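Local coordinates for exopolysaccharide biosynthesis protein (PDB 6TGF) that modifies the glycan biofilm of its bacterium, probably as a hydrolase that cuts exopolysaccharide, using a trimeric parallel beta-helix resembling a bacteriophage tailspike, at residues E560-G565 against G588-I593; P553-S558 against V595-D600; S478-R483 against M508-V513; E514-A519 against K649-T654. All coordinates share one frame; numbering follows the deposited sequence.

The chain reads through contact 3 first, closing the last parallel coils of the beta-helix, and strand 511-514 then runs straight on into contact 4. These two touch, their centres about 14 Å apart, with R512 and A519 probably hydrogen-bonded. Contact 4 spans 130 residues, bringing the segment 649-654 back onto the end of the beta-helix after the chain has built most of an antiparallel domain. Within that span lies contact 2, and within contact 2 lies contact 1. Both join strands 558-564 and 589-597 or their ends, with centres about 21 Å apart. T554 of contact 2 packs on K649, so the segment that F652 and R651 fasten to the beta-helix end also meets the antiparallel domain. All four contacts also touch neighbouring subunits.

Contact 1 (E560-G565 against G588-I593); sequences EIEVFG and GGRAVI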
loop_
_atom_site.group_PDB
_atom_site.type_symbol
_atom_site.label_atom_id
_atom_site.label_comp_id
_atom_site.label_asym_id
_atom_site.label_seq_id
_atom_site.Cartn_x
_atom_site.Cartn_y
_atom_site.Cartn_z
ATOM N N GLU B 560 31.081 -4.116 29.556
ATOM C CA GLU B 560 32.392 -3.529 29.173
ATOM C C GLU B 560 32.137 -2.250 28.371
ATOM O O GLU B 560 31.691 -2.361 27.214
ATOM C CB GLU B 560 33.239 -4.523 28.374
ATOM C CG GLU B 560 34.616 -3.992 28.018
ATOM C CD GLU B 560 35.472 -4.944 27.202
ATOM O OE1 GLU B 560 36.377 -5.570 27.785
ATOM O OE2 GLU B 560 35.236 -5.054 25.983
ATOM N N ILE B 561 32.396 -1.088 28.977
ATOM C CA ILE B 561 32.315 0.252 28.321
ATOM C C ILE B 561 33.691 0.582 27.737
ATOM O O ILE B 561 34.617 0.864 28.527
ATOM C CB ILE B 561 31.843 1.334 29.312
ATOM C CG1 ILE B 561 30.425 1.060 29.821
ATOM C CG2 ILE B 561 31.957 2.721 28.693
ATOM C CD1 ILE B 561 30.080 1.799 31.092
ATOM N N GLU B 562 33.811 0.534 26.408
ATOM C CA GLU B 562 35.023 0.956 25.659
ATOM C C GLU B 562 34.930 2.460 25.387
ATOM O O GLU B 562 34.028 2.865 24.629
ATOM C CB GLU B 562 35.146 0.172 24.351
ATOM C CG GLU B 562 36.315 0.607 23.486
ATOM C CD GLU B 562 36.383 -0.071 22.130
ATOM O OE1 GLU B 562 37.272 0.288 21.338
ATOM O OE2 GLU B 562 35.541 -0.950 21.865
ATOM N N VAL B 563 35.818 3.250 25.999
ATOM C CA VAL B 563 36.029 4.690 25.666
ATOM C C VAL B 563 37.073 4.748 24.548
ATOM O O VAL B 563 38.278 4.811 24.862
ATOM C CB VAL B 563 36.454 5.517 26.895
ATOM C CG1 VAL B 563 36.644 6.989 26.554
ATOM C CG2 VAL B 563 35.468 5.364 28.043
ATOM N N PHE B 564 36.618 4.692 23.293
ATOM C CA PHE B 564 37.473 4.720 22.078
ATOM C C PHE B 564 37.878 6.165 21.779
ATOM O O PHE B 564 37.031 7.063 21.925
ATOM C CB PHE B 564 36.750 4.089 20.888
ATOM C CG PHE B 564 37.541 4.119 19.605
ATOM C CD1 PHE B 564 38.648 3.300 19.444
ATOM C CD2 PHE B 564 37.195 4.976 18.572
ATOM C CE1 PHE B 564 39.387 3.331 18.271
ATOM C CE2 PHE B 564 37.934 5.003 17.399
ATOM C CZ PHE B 564 39.029 4.181 17.251
ATOM N N GLY B 565 39.130 6.361 21.351
ATOM C CA GLY B 565 39.760 7.681 21.150
ATOM C C GLY B 565 40.932 7.864 22.097
ATOM O O GLY B 565 41.169 6.953 22.913
ATOM N N GLY B 588 46.622 6.653 18.463
ATOM C CA GLY B 588 45.718 5.582 18.924
ATOM C C GLY B 588 45.609 5.563 20.438
ATOM O O GLY B 588 46.402 6.266 21.099
ATOM N N GLY B 589 44.664 4.783 20.967
ATOM C CA GLY B 589 44.432 4.628 22.416
ATOM C C GLY B 589 42.967 4.393 22.733
ATOM O O GLY B 589 42.133 4.502 21.811
ATOM N N ARG B 590 42.674 4.081 23.999
ATOM C CA ARG B 590 41.309 3.805 24.521
ATOM C C ARG B 590 41.388 3.503 26.022
ATOM O O ARG B 590 42.491 3.176 26.502
ATOM C CB ARG B 590 40.676 2.613 23.795
ATOM C CG ARG B 590 41.555 1.370 23.759
ATOM C CD ARG B 590 40.778 0.091 23.523
ATOM N NE ARG B 590 40.029 0.106 22.273
ATOM C CZ ARG B 590 40.541 -0.103 21.062
ATOM N NH1 ARG B 590 41.833 -0.339 20.902
ATOM N NH2 ARG B 590 39.748 -0.067 20.006
ATOM N N ALA B 591 40.253 3.607 26.719
ATOM C CA ALA B 591 40.046 3.117 28.102
ATOM C C ALA B 591 38.945 2.052 28.083
ATOM O O ALA B 591 37.891 2.307 27.475
ATOM C CB ALA B 591 39.698 4.265 29.017
ATOM N N VAL B 592 39.195 0.902 28.712
ATOM C CA VAL B 592 38.256 -0.258 28.764
ATOM C C VAL B 592 37.762 -0.414 30.208
ATOM O O VAL B 592 38.570 -0.817 31.066
ATOM C CB VAL B 592 38.931 -1.541 28.242
ATOM C CG1 VAL B 592 37.993 -2.737 28.278
ATOM C CG2 VAL B 592 39.491 -1.346 26.841
ATOM N N ILE B 593 36.485 -0.099 30.455
ATOM C CA ILE B 593 35.840 -0.123 31.802
ATOM C C ILE B 593 34.985 -1.388 31.921
ATOM O O ILE B 593 34.042 -1.536 31.121
ATOM C CB ILE B 593 35.002 1.152 32.029
ATOM C CG1 ILE B 593 35.854 2.418 31.911
ATOM C CG2 ILE B 593 34.264 1.093 33.361
ATOM C CD1 ILE B 593 35.055 3.676 31.672
#
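R590 and E562 meet because their chains take different shapes: the CG of R590 sits between its backbone N and carbonyl carbon (chi1 51°) and the chain folds again at chi3, while E562 stretches out with CG opposite its own N (chi1 176°). The arginine grips side-on, and two of its nitrogens, NE and NH2, go to one carboxylate oxygen, with NE 2.9 Å and NH2 2.8 Å from E562 OE1. OE1 lies in the guanidinium plane, but the two flat groups are turned 52° apart: NH2 arrives nearly in line with the C-O bond and NE from above the carboxylate plane. The ring of F564 leans obliquely past the same arginine, its CD1 3.6 Å from R590 NH2. R590 has further acidic partners in E609 and in E560 of the second subunit, and E562 OE2 pairs with K645 of that subunit, so the charged face of the strand pair looks into the trimer interface.

The strands themselves are antiparallel neighbours in one sheet of a beta-sandwich. I561 and I593 form a hydrogen-bonded pair, with I593 N 2.9 Å from I561 O, and V563 and A591 form the next, V563 N lying 2.7 Å from A591 O. These four turn their side chains to the opposite face, where V563 and A591 meet V614 and I593 meets V617 of the second sheet. There V563 CG2 comes 4.0 Å from I593 CD1. On the polar face, V592 CG1 rests 3.3 Å from E560 OE1, while E560 OE2 reaches R590 of the third subunit.

Contact 2 (P553-S558 against V595-D600); sequences PTVGDS and VQRKKD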
loop_
_atom_site.group_PDB
_atom_site.type_symbol
_atom_site.label_atom_id
_atom_site.label_comp_id
_atom_site.label_asym_id
_atom_site.label_seq_id
_atom_site.Cartn_x
_atom_site.Cartn_y
_atom_site.Cartn_z
ATOM N N PRO B 553 19.663 -6.655 34.926
ATOM C CA PRO B 553 18.500 -7.388 35.432
ATOM C C PRO B 553 18.813 -8.672 36.218
ATOM O O PRO B 553 17.965 -9.077 36.989
ATOM C CB PRO B 553 17.708 -7.739 34.162
ATOM C CG PRO B 553 18.746 -7.747 33.061
ATOM C CD PRO B 553 19.746 -6.681 33.456
ATOM N N THR B 554 19.990 -9.273 36.007
ATOM C CA THR B 554 20.405 -10.570 36.613
ATOM C C THR B 554 21.738 -10.407 37.355
ATOM O O THR B 554 22.606 -9.667 36.852
ATOM C CB THR B 554 20.531 -11.665 35.546
ATOM O OG1 THR B 554 19.434 -11.543 34.641
ATOM C CG2 THR B 554 20.558 -13.059 36.134
ATOM N N VAL B 555 21.888 -11.090 38.496
ATOM C CA VAL B 555 23.169 -11.201 39.259
ATOM C C VAL B 555 24.211 -11.859 38.345
ATOM O O VAL B 555 23.897 -12.918 37.765
ATOM C CB VAL B 555 22.986 -11.993 40.571
ATOM C CG1 VAL B 555 24.317 -12.404 41.188
ATOM C CG2 VAL B 555 22.150 -11.223 41.581
ATOM N N GLY B 556 25.393 -11.244 38.224
ATOM C CA GLY B 556 26.526 -11.763 37.433
ATOM C C GLY B 556 26.585 -11.166 36.035
ATOM O O GLY B 556 27.519 -11.527 35.291
ATOM N N ASP B 557 25.632 -10.293 35.683
ATOM C CA ASP B 557 25.583 -9.585 34.373
ATOM C C ASP B 557 26.840 -8.719 34.231
ATOM O O ASP B 557 27.098 -7.912 35.141
ATOM C CB ASP B 557 24.315 -8.738 34.237
ATOM C CG ASP B 557 23.067 -9.529 33.880
ATOM O OD1 ASP B 557 23.205 -10.703 33.484
ATOM O OD2 ASP B 557 21.963 -8.963 34.001
ATOM N N SER B 558 27.585 -8.890 33.132
ATOM C CA SER B 558 28.856 -8.177 32.837
ATOM C C SER B 558 28.620 -7.081 31.790
ATOM O O SER B 558 27.926 -7.355 30.793
ATOM C CB SER B 558 29.930 -9.138 32.388
ATOM O OG SER B 558 30.516 -9.802 33.497
ATOM N N VAL B 595 32.351 -3.613 34.320
ATOM C CA VAL B 595 31.332 -3.533 35.408
ATOM C C VAL B 595 30.551 -4.850 35.412
ATOM O O VAL B 595 30.017 -5.212 34.348
ATOM C CB VAL B 595 30.395 -2.322 35.224
ATOM C CG1 VAL B 595 29.330 -2.252 36.310
ATOM C CG2 VAL B 595 31.165 -1.012 35.155
ATOM N N GLN B 596 30.510 -5.542 36.553
ATOM C CA GLN B 596 29.690 -6.766 36.760
ATOM C C GLN B 596 28.804 -6.569 37.993
ATOM O O GLN B 596 29.336 -6.141 39.035
ATOM C CB GLN B 596 30.570 -8.005 36.938
ATOM C CG GLN B 596 29.786 -9.311 36.871
ATOM C CD GLN B 596 30.562 -10.504 37.375
ATOM O OE1 GLN B 596 31.371 -10.404 38.294
ATOM N NE2 GLN B 596 30.306 -11.658 36.780
ATOM N N ARG B 597 27.509 -6.868 37.873
ATOM C CA ARG B 597 26.583 -6.968 39.031
ATOM C C ARG B 597 26.995 -8.192 39.854
ATOM O O ARG B 597 26.982 -9.307 39.296
ATOM C CB ARG B 597 25.122 -7.075 38.582
ATOM C CG ARG B 597 24.140 -7.155 39.743
ATOM C CD ARG B 597 22.691 -7.324 39.330
ATOM N NE ARG B 597 21.895 -7.889 40.417
ATOM C CZ ARG B 597 20.586 -8.126 40.366
ATOM N NH1 ARG B 597 19.891 -7.844 39.276
ATOM N NH2 ARG B 597 19.973 -8.645 41.416
ATOM N N LYS B 598 27.358 -7.983 41.123
ATOM C CA LYS B 598 27.779 -9.051 42.068
ATOM C C LYS B 598 26.535 -9.590 42.783
ATOM O O LYS B 598 25.417 -9.195 42.395
ATOM C CB LYS B 598 28.816 -8.500 43.052
ATOM C CG LYS B 598 30.016 -7.814 42.412
ATOM C CD LYS B 598 30.778 -8.694 41.442
ATOM C CE LYS B 598 32.048 -8.048 40.931
ATOM N NZ LYS B 598 32.822 -8.971 40.069
ATOM N N LYS B 599 26.721 -10.462 43.781
ATOM C CA LYS B 599 25.628 -11.002 44.636
ATOM C C LYS B 599 24.868 -9.822 45.255
ATOM O O LYS B 599 23.623 -9.870 45.280
ATOM C CB LYS B 599 26.187 -11.938 45.712
ATOM C CG LYS B 599 26.978 -13.130 45.186
ATOM C CD LYS B 599 27.082 -14.291 46.158
ATOM C CE LYS B 599 27.750 -13.947 47.474
ATOM N NZ LYS B 599 29.166 -13.548 47.299
ATOM N N ASP B 600 25.605 -8.806 45.718
ATOM C CA ASP B 600 25.076 -7.507 46.214
ATOM C C ASP B 600 25.767 -6.375 45.448
ATOM O O ASP B 600 27.010 -6.379 45.401
ATOM C CB ASP B 600 25.312 -7.346 47.717
ATOM C CG ASP B 600 24.973 -8.589 48.521
ATOM O OD1 ASP B 600 23.769 -8.884 48.667
ATOM O OD2 ASP B 600 25.919 -9.259 48.981
#
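Two backbone bonds clamp R597 to the opposite segment: G556 N lies 2.7 Å from R597 O, and R597 N lies 3.0 Å from D557 O. The first comes from within a type II beta turn, T554 to D557, in which G556 takes the positive-phi position; D557 OD2 braces that turn by accepting from T554 N. Next along, Q596 NE2 donates over 3.2 Å to G556 O, from above the carbonyl plane. The other end of the amide, Q596 OE1, takes a 2.7 Å bond from K598 NZ.

Packing is carried mostly by R597. Its chain runs extended from CG to NE and carries the guanidinium across the turn, so that one face lies over the backbone of T554 and V555. V555 crosses it at about a right angle, with CG2 3.4 Å from R597 NH2, while V555 CG1 faces K598 O at 3.6 Å. The polar end of R597 is held by S552 O through NH1. Strand 589-597 thus finishes against the turn that leads into strand 558-564.

Q596 NE2 also donates to Q568 O of the third subunit; with K598 at the oxygen and carbonyls at the nitrogen, the partners are consistent with the amide orientation as modelled.

Contact 3 (S478-R483 against M508-V513); sequences SRLNTR and MGSTRV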
loop_
_atom_site.group_PDB
_atom_site.type_symbol
_atom_site.label_atom_id
_atom_site.label_comp_id
_atom_site.label_asym_id
_atom_site.label_seq_id
_atom_site.Cartn_x
_atom_site.Cartn_y
_atom_site.Cartn_z
ATOM N N SER B 478 11.963 -20.599 8.443
ATOM C CA SER B 478 11.342 -19.501 7.659
ATOM C C SER B 478 12.263 -18.276 7.667
ATOM O O SER B 478 12.709 -17.877 8.758
ATOM C CB SER B 478 9.967 -19.166 8.172
ATOM O OG SER B 478 9.211 -18.497 7.174
ATOM N N ARG B 479 12.529 -17.710 6.487
ATOM C CA ARG B 479 13.443 -16.553 6.288
ATOM C C ARG B 479 12.652 -15.258 6.512
ATOM O O ARG B 479 12.081 -14.733 5.533
ATOM C CB ARG B 479 14.066 -16.614 4.890
ATOM C CG ARG B 479 14.815 -17.906 4.592
ATOM C CD ARG B 479 15.237 -17.999 3.138
ATOM N NE ARG B 479 14.134 -18.315 2.241
ATOM C CZ ARG B 479 14.181 -18.228 0.913
ATOM N NH1 ARG B 479 15.282 -17.821 0.303
ATOM N NH2 ARG B 479 13.118 -18.547 0.196
ATOM N N LEU B 480 12.615 -14.770 7.756
ATOM C CA LEU B 480 11.775 -13.615 8.176
ATOM C C LEU B 480 12.591 -12.319 8.107
ATOM O O LEU B 480 13.803 -12.362 8.388
ATOM C CB LEU B 480 11.245 -13.859 9.593
ATOM C CG LEU B 480 10.528 -15.191 9.814
ATOM C CD1 LEU B 480 9.865 -15.219 11.184
ATOM C CD2 LEU B 480 9.500 -15.460 8.723
ATOM N N ASN B 481 11.927 -11.220 7.738
ATOM C CA ASN B 481 12.488 -9.843 7.672
ATOM C C ASN B 481 11.429 -8.891 8.248
ATOM O O ASN B 481 10.561 -8.435 7.478
ATOM C CB ASN B 481 12.908 -9.501 6.238
ATOM C CG ASN B 481 13.850 -8.320 6.145
ATOM O OD1 ASN B 481 13.907 -7.487 7.047
ATOM N ND2 ASN B 481 14.593 -8.241 5.053
ATOM N N THR B 482 11.479 -8.629 9.559
ATOM C CA THR B 482 10.314 -8.139 10.349
ATOM C C THR B 482 10.587 -6.758 10.954
ATOM O O THR B 482 11.759 -6.451 11.245
ATOM C CB THR B 482 9.927 -9.148 11.439
ATOM O OG1 THR B 482 10.815 -8.999 12.548
ATOM C CG2 THR B 482 9.962 -10.582 10.956
ATOM N N ARG B 483 9.520 -5.971 11.139
ATOM C CA ARG B 483 9.519 -4.696 11.907
ATOM C C ARG B 483 8.238 -4.600 12.743
ATOM O O ARG B 483 7.163 -4.955 12.223
ATOM C CB ARG B 483 9.608 -3.482 10.979
ATOM C CG ARG B 483 10.925 -3.358 10.228
ATOM C CD ARG B 483 11.023 -2.032 9.498
ATOM N NE ARG B 483 9.952 -1.873 8.526
ATOM C CZ ARG B 483 9.655 -0.741 7.894
ATOM N NH1 ARG B 483 10.348 0.362 8.128
ATOM N NH2 ARG B 483 8.655 -0.717 7.031
ATOM N N MET B 508 19.285 -20.149 5.139
ATOM C CA MET B 508 18.597 -19.985 6.448
ATOM C C MET B 508 19.011 -18.671 7.116
ATOM O O MET B 508 20.086 -18.139 6.777
ATOM C CB MET B 508 18.913 -21.154 7.387
ATOM C CG MET B 508 18.354 -22.477 6.902
ATOM S SD MET B 508 16.548 -22.459 6.758
ATOM C CE MET B 508 16.339 -22.109 5.012
ATOM N N GLY B 509 18.165 -18.184 8.029
ATOM C CA GLY B 509 18.377 -16.961 8.826
ATOM C C GLY B 509 17.166 -16.046 8.778
ATOM O O GLY B 509 16.459 -16.052 7.755
ATOM N N SER B 510 16.931 -15.298 9.859
ATOM C CA SER B 510 15.927 -14.209 9.962
ATOM C C SER B 510 16.600 -12.951 10.521
ATOM O O SER B 510 17.572 -13.091 11.289
ATOM C CB SER B 510 14.758 -14.622 10.822
ATOM O OG SER B 510 13.981 -15.620 10.181
ATOM N N THR B 511 16.098 -11.773 10.138
ATOM C CA THR B 511 16.491 -10.456 10.703
ATOM C C THR B 511 15.241 -9.791 11.291
ATOM O O THR B 511 14.233 -9.676 10.569
ATOM C CB THR B 511 17.192 -9.583 9.654
ATOM O OG1 THR B 511 18.418 -10.232 9.319
ATOM C CG2 THR B 511 17.478 -8.179 10.139
ATOM N N ARG B 512 15.314 -9.398 12.562
ATOM C CA ARG B 512 14.222 -8.706 13.292
ATOM C C ARG B 512 14.711 -7.301 13.651
ATOM O O ARG B 512 15.606 -7.186 14.511
ATOM C CB ARG B 512 13.815 -9.514 14.528
ATOM C CG ARG B 512 13.236 -10.886 14.209
ATOM C CD ARG B 512 12.863 -11.658 15.461
ATOM N NE ARG B 512 14.030 -12.032 16.251
ATOM C CZ ARG B 512 13.995 -12.476 17.509
ATOM N NH1 ARG B 512 12.843 -12.610 18.147
ATOM N NH2 ARG B 512 15.124 -12.784 18.129
ATOM N N VAL B 513 14.165 -6.283 12.981
ATOM C CA VAL B 513 14.451 -4.844 13.249
ATOM C C VAL B 513 13.314 -4.301 14.118
ATOM O O VAL B 513 12.188 -4.174 13.601
ATOM C CB VAL B 513 14.612 -4.046 11.942
ATOM C CG1 VAL B 513 14.867 -2.569 12.206
ATOM C CG2 VAL B 513 15.712 -4.625 11.066
HETATM O O HOH W 1 11.022 -6.873 14.120
#
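This is a parallel strand pairing between two consecutive coils at the end of the beta-helix, where strand 479-483 runs beside strand 511-513 with directions only 5° apart. N481 pairs with T511 and T482 with R512. The backbone bonds follow from that register: T511 N is 2.9 Å from L480 O, T482 N is 3.1 Å from T511 O, and V513 N is 3.0 Å from T482 O.

Before the regular strand begins, a side chain serves instead. S510 turns its OG opposite its carbonyl carbon (chi1 -69°), which sets it 2.9 Å from L480 N, where it accepts the bond; its second partner is N495 OD1. T482 and R512 start out alongside each other on one face, T482 OG1 3.5 Å from R512 CG, before the arginine's end leads away. A water 2.7 Å from T482 OG1 also makes a weak bond to V513 O.

On the opposite face, N481 ND2 bonds to V513 O of the third subunit and T511 OG1 to E514 O of that subunit, while R483 pairs with D462 of its own chain and of the second subunit. Parallel strands of successive coils in register, with the N481, T511, R483 and V513 face turned to neighbouring subunits, are expected of a trimeric, tailspike-like parallel beta-helix.

Contact 4 (E514-A519 against K649-T654); sequences ESYGVA and KDRFVT
Y516 faces R651 with their CA atoms 6.7 Å apart, and neither backbone pairs with the other. Segment 514-519 is the turn of a beta-hairpin at the end of the beta-helix: E514 N is 2.9 Å from G517 O, with S515 and Y516 at the tip. From G517 to A519 the chain also runs in a parallel sheet with a strand of the second subunit. Opposite, residues 651-653 have helical backbone angles without forming a regular helix, and D650 O accepts from both V653 N and T654 N. Two waters span the gap, one between Y516 O and R651 N, the other between V518 O and D650 OD2.

The F652 ring lies between Y516 and A519. Y516 turns its ring edge to the face of F652 in a T-shaped pair, centroids 5.0 Å apart and planes at 70°. The opposite face of F652 takes a CH-pi contact from A519 CB, 4.2 Å from the ring centroid. Y516 reaches this place because its CG lies between backbone N and carbonyl carbon (chi1 49°). E514 CB then covers one face of the tyrosine, and R651 CG lies over the other, 3.7 Å from its centroid. Beyond, the guanidinium is nearly parallel to that ring but distant, and its NE is bound by E507 of the second subunit. At the edge of the phenylalanine, near its plane, G517 O sits 3.5 Å from F652 CZ.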
loop_
_atom_site.group_PDB
_atom_site.type_symbol
_atom_site.label_atom_id
_atom_site.label_comp_id
_atom_site.label_asym_id
_atom_site.label_seq_id
_atom_site.Cartn_x
_atom_site.Cartn_y
_atom_site.Cartn_z
ATOM N N GLU B 514 13.603 -4.019 15.391
ATOM C CA GLU B 514 12.646 -3.431 16.365
ATOM C C GLU B 514 13.172 -2.068 16.823
ATOM O O GLU B 514 14.379 -1.807 16.661
ATOM C CB GLU B 514 12.443 -4.370 17.556
ATOM C CG GLU B 514 11.703 -5.647 17.198
ATOM C CD GLU B 514 10.225 -5.472 16.892
ATOM O OE1 GLU B 514 9.675 -4.395 17.210
ATOM O OE2 GLU B 514 9.625 -6.414 16.335
ATOM N N SER B 515 12.281 -1.239 17.367
ATOM C CA SER B 515 12.583 0.088 17.964
ATOM C C SER B 515 13.602 -0.070 19.101
ATOM O O SER B 515 14.476 0.809 19.236
ATOM C CB SER B 515 11.313 0.743 18.443
ATOM O OG SER B 515 10.622 -0.097 19.358
ATOM N N TYR B 516 13.499 -1.162 19.866
ATOM C CA TYR B 516 14.268 -1.417 21.114
ATOM C C TYR B 516 15.562 -2.191 20.825
ATOM O O TYR B 516 16.394 -2.301 21.747
ATOM C CB TYR B 516 13.409 -2.164 22.140
ATOM C CG TYR B 516 12.684 -3.381 21.619
ATOM C CD1 TYR B 516 13.357 -4.565 21.356
ATOM C CD2 TYR B 516 11.316 -3.353 21.402
ATOM C CE1 TYR B 516 12.691 -5.686 20.887
ATOM C CE2 TYR B 516 10.635 -4.464 20.930
ATOM C CZ TYR B 516 11.325 -5.636 20.674
ATOM O OH TYR B 516 10.655 -6.730 20.209
ATOM N N GLY B 517 15.732 -2.725 19.612
ATOM C CA GLY B 517 16.972 -3.423 19.218
ATOM C C GLY B 517 16.865 -4.129 17.877
ATOM O O GLY B 517 15.754 -4.192 17.315
ATOM N N VAL B 518 17.996 -4.650 17.393
ATOM C CA VAL B 518 18.120 -5.407 16.111
ATOM C C VAL B 518 18.684 -6.795 16.434
ATOM O O VAL B 518 19.631 -6.873 17.238
ATOM C CB VAL B 518 19.006 -4.650 15.101
ATOM C CG1 VAL B 518 19.235 -5.446 13.824
ATOM C CG2 VAL B 518 18.437 -3.276 14.777
ATOM N N ALA B 519 18.111 -7.841 15.834
ATOM C CA ALA B 519 18.551 -9.250 15.968
ATOM C C ALA B 519 18.783 -9.839 14.573
ATOM O O ALA B 519 17.795 -9.991 13.828
ATOM C CB ALA B 519 17.528 -10.042 16.743
ATOM N N LYS B 649 20.411 -9.571 29.551
ATOM C CA LYS B 649 19.274 -9.965 28.677
ATOM C C LYS B 649 18.615 -8.695 28.129
ATOM O O LYS B 649 18.295 -7.804 28.939
ATOM C CB LYS B 649 18.280 -10.826 29.461
ATOM C CG LYS B 649 18.863 -12.115 30.030
ATOM C CD LYS B 649 18.247 -12.554 31.343
ATOM C CE LYS B 649 17.098 -13.526 31.178
ATOM N NZ LYS B 649 16.635 -14.045 32.487
ATOM N N ASP B 650 18.438 -8.619 26.805
ATOM C CA ASP B 650 17.853 -7.449 26.098
ATOM C C ASP B 650 16.331 -7.631 26.010
ATOM O O ASP B 650 15.820 -8.618 26.581
ATOM C CB ASP B 650 18.523 -7.237 24.736
ATOM C CG ASP B 650 18.210 -8.302 23.698
ATOM O OD1 ASP B 650 17.602 -9.326 24.067
ATOM O OD2 ASP B 650 18.588 -8.102 22.527
ATOM N N ARG B 651 15.642 -6.712 25.327
ATOM C CA ARG B 651 14.156 -6.610 25.308
ATOM C C ARG B 651 13.546 -7.785 24.533
ATOM O O ARG B 651 12.377 -8.115 24.807
ATOM C CB ARG B 651 13.721 -5.265 24.716
ATOM C CG ARG B 651 12.221 -5.009 24.762
ATOM C CD ARG B 651 11.657 -5.040 26.173
ATOM N NE ARG B 651 10.205 -4.937 26.191
ATOM C CZ ARG B 651 9.359 -5.965 26.138
ATOM N NH1 ARG B 651 9.805 -7.209 26.063
ATOM N NH2 ARG B 651 8.056 -5.743 26.163
ATOM N N PHE B 652 14.299 -8.394 23.610
ATOM C CA PHE B 652 13.881 -9.597 22.839
ATOM C C PHE B 652 13.677 -10.789 23.784
ATOM O O PHE B 652 12.869 -11.676 23.455
ATOM C CB PHE B 652 14.912 -9.948 21.760
ATOM C CG PHE B 652 14.874 -9.073 20.534
ATOM C CD1 PHE B 652 13.879 -9.227 19.582
ATOM C CD2 PHE B 652 15.842 -8.102 20.322
ATOM C CE1 PHE B 652 13.847 -8.425 18.451
ATOM C CE2 PHE B 652 15.809 -7.300 19.192
ATOM C CZ PHE B 652 14.813 -7.463 18.257
ATOM N N VAL B 653 14.387 -10.802 24.918
ATOM C CA VAL B 653 14.489 -11.961 25.855
ATOM C C VAL B 653 13.509 -11.786 27.026
ATOM O O VAL B 653 12.886 -12.795 27.418
ATOM C CB VAL B 653 15.941 -12.133 26.347
ATOM C CG1 VAL B 653 16.071 -13.211 27.412
ATOM C CG2 VAL B 653 16.886 -12.416 25.189
ATOM N N THR B 654 13.387 -10.571 27.575
ATOM C CA THR B 654 12.585 -10.284 28.796
ATOM C C THR B 654 12.046 -8.849 28.759
ATOM O O THR B 654 12.698 -7.987 28.140
ATOM C CB THR B 654 13.416 -10.547 30.061
ATOM O OG1 THR B 654 12.572 -10.369 31.199
ATOM C CG2 THR B 654 14.624 -9.644 30.181
HETATM O O HOH W 2 16.637 -4.684 23.346
HETATM O O HOH W 3 19.353 -7.242 19.961
#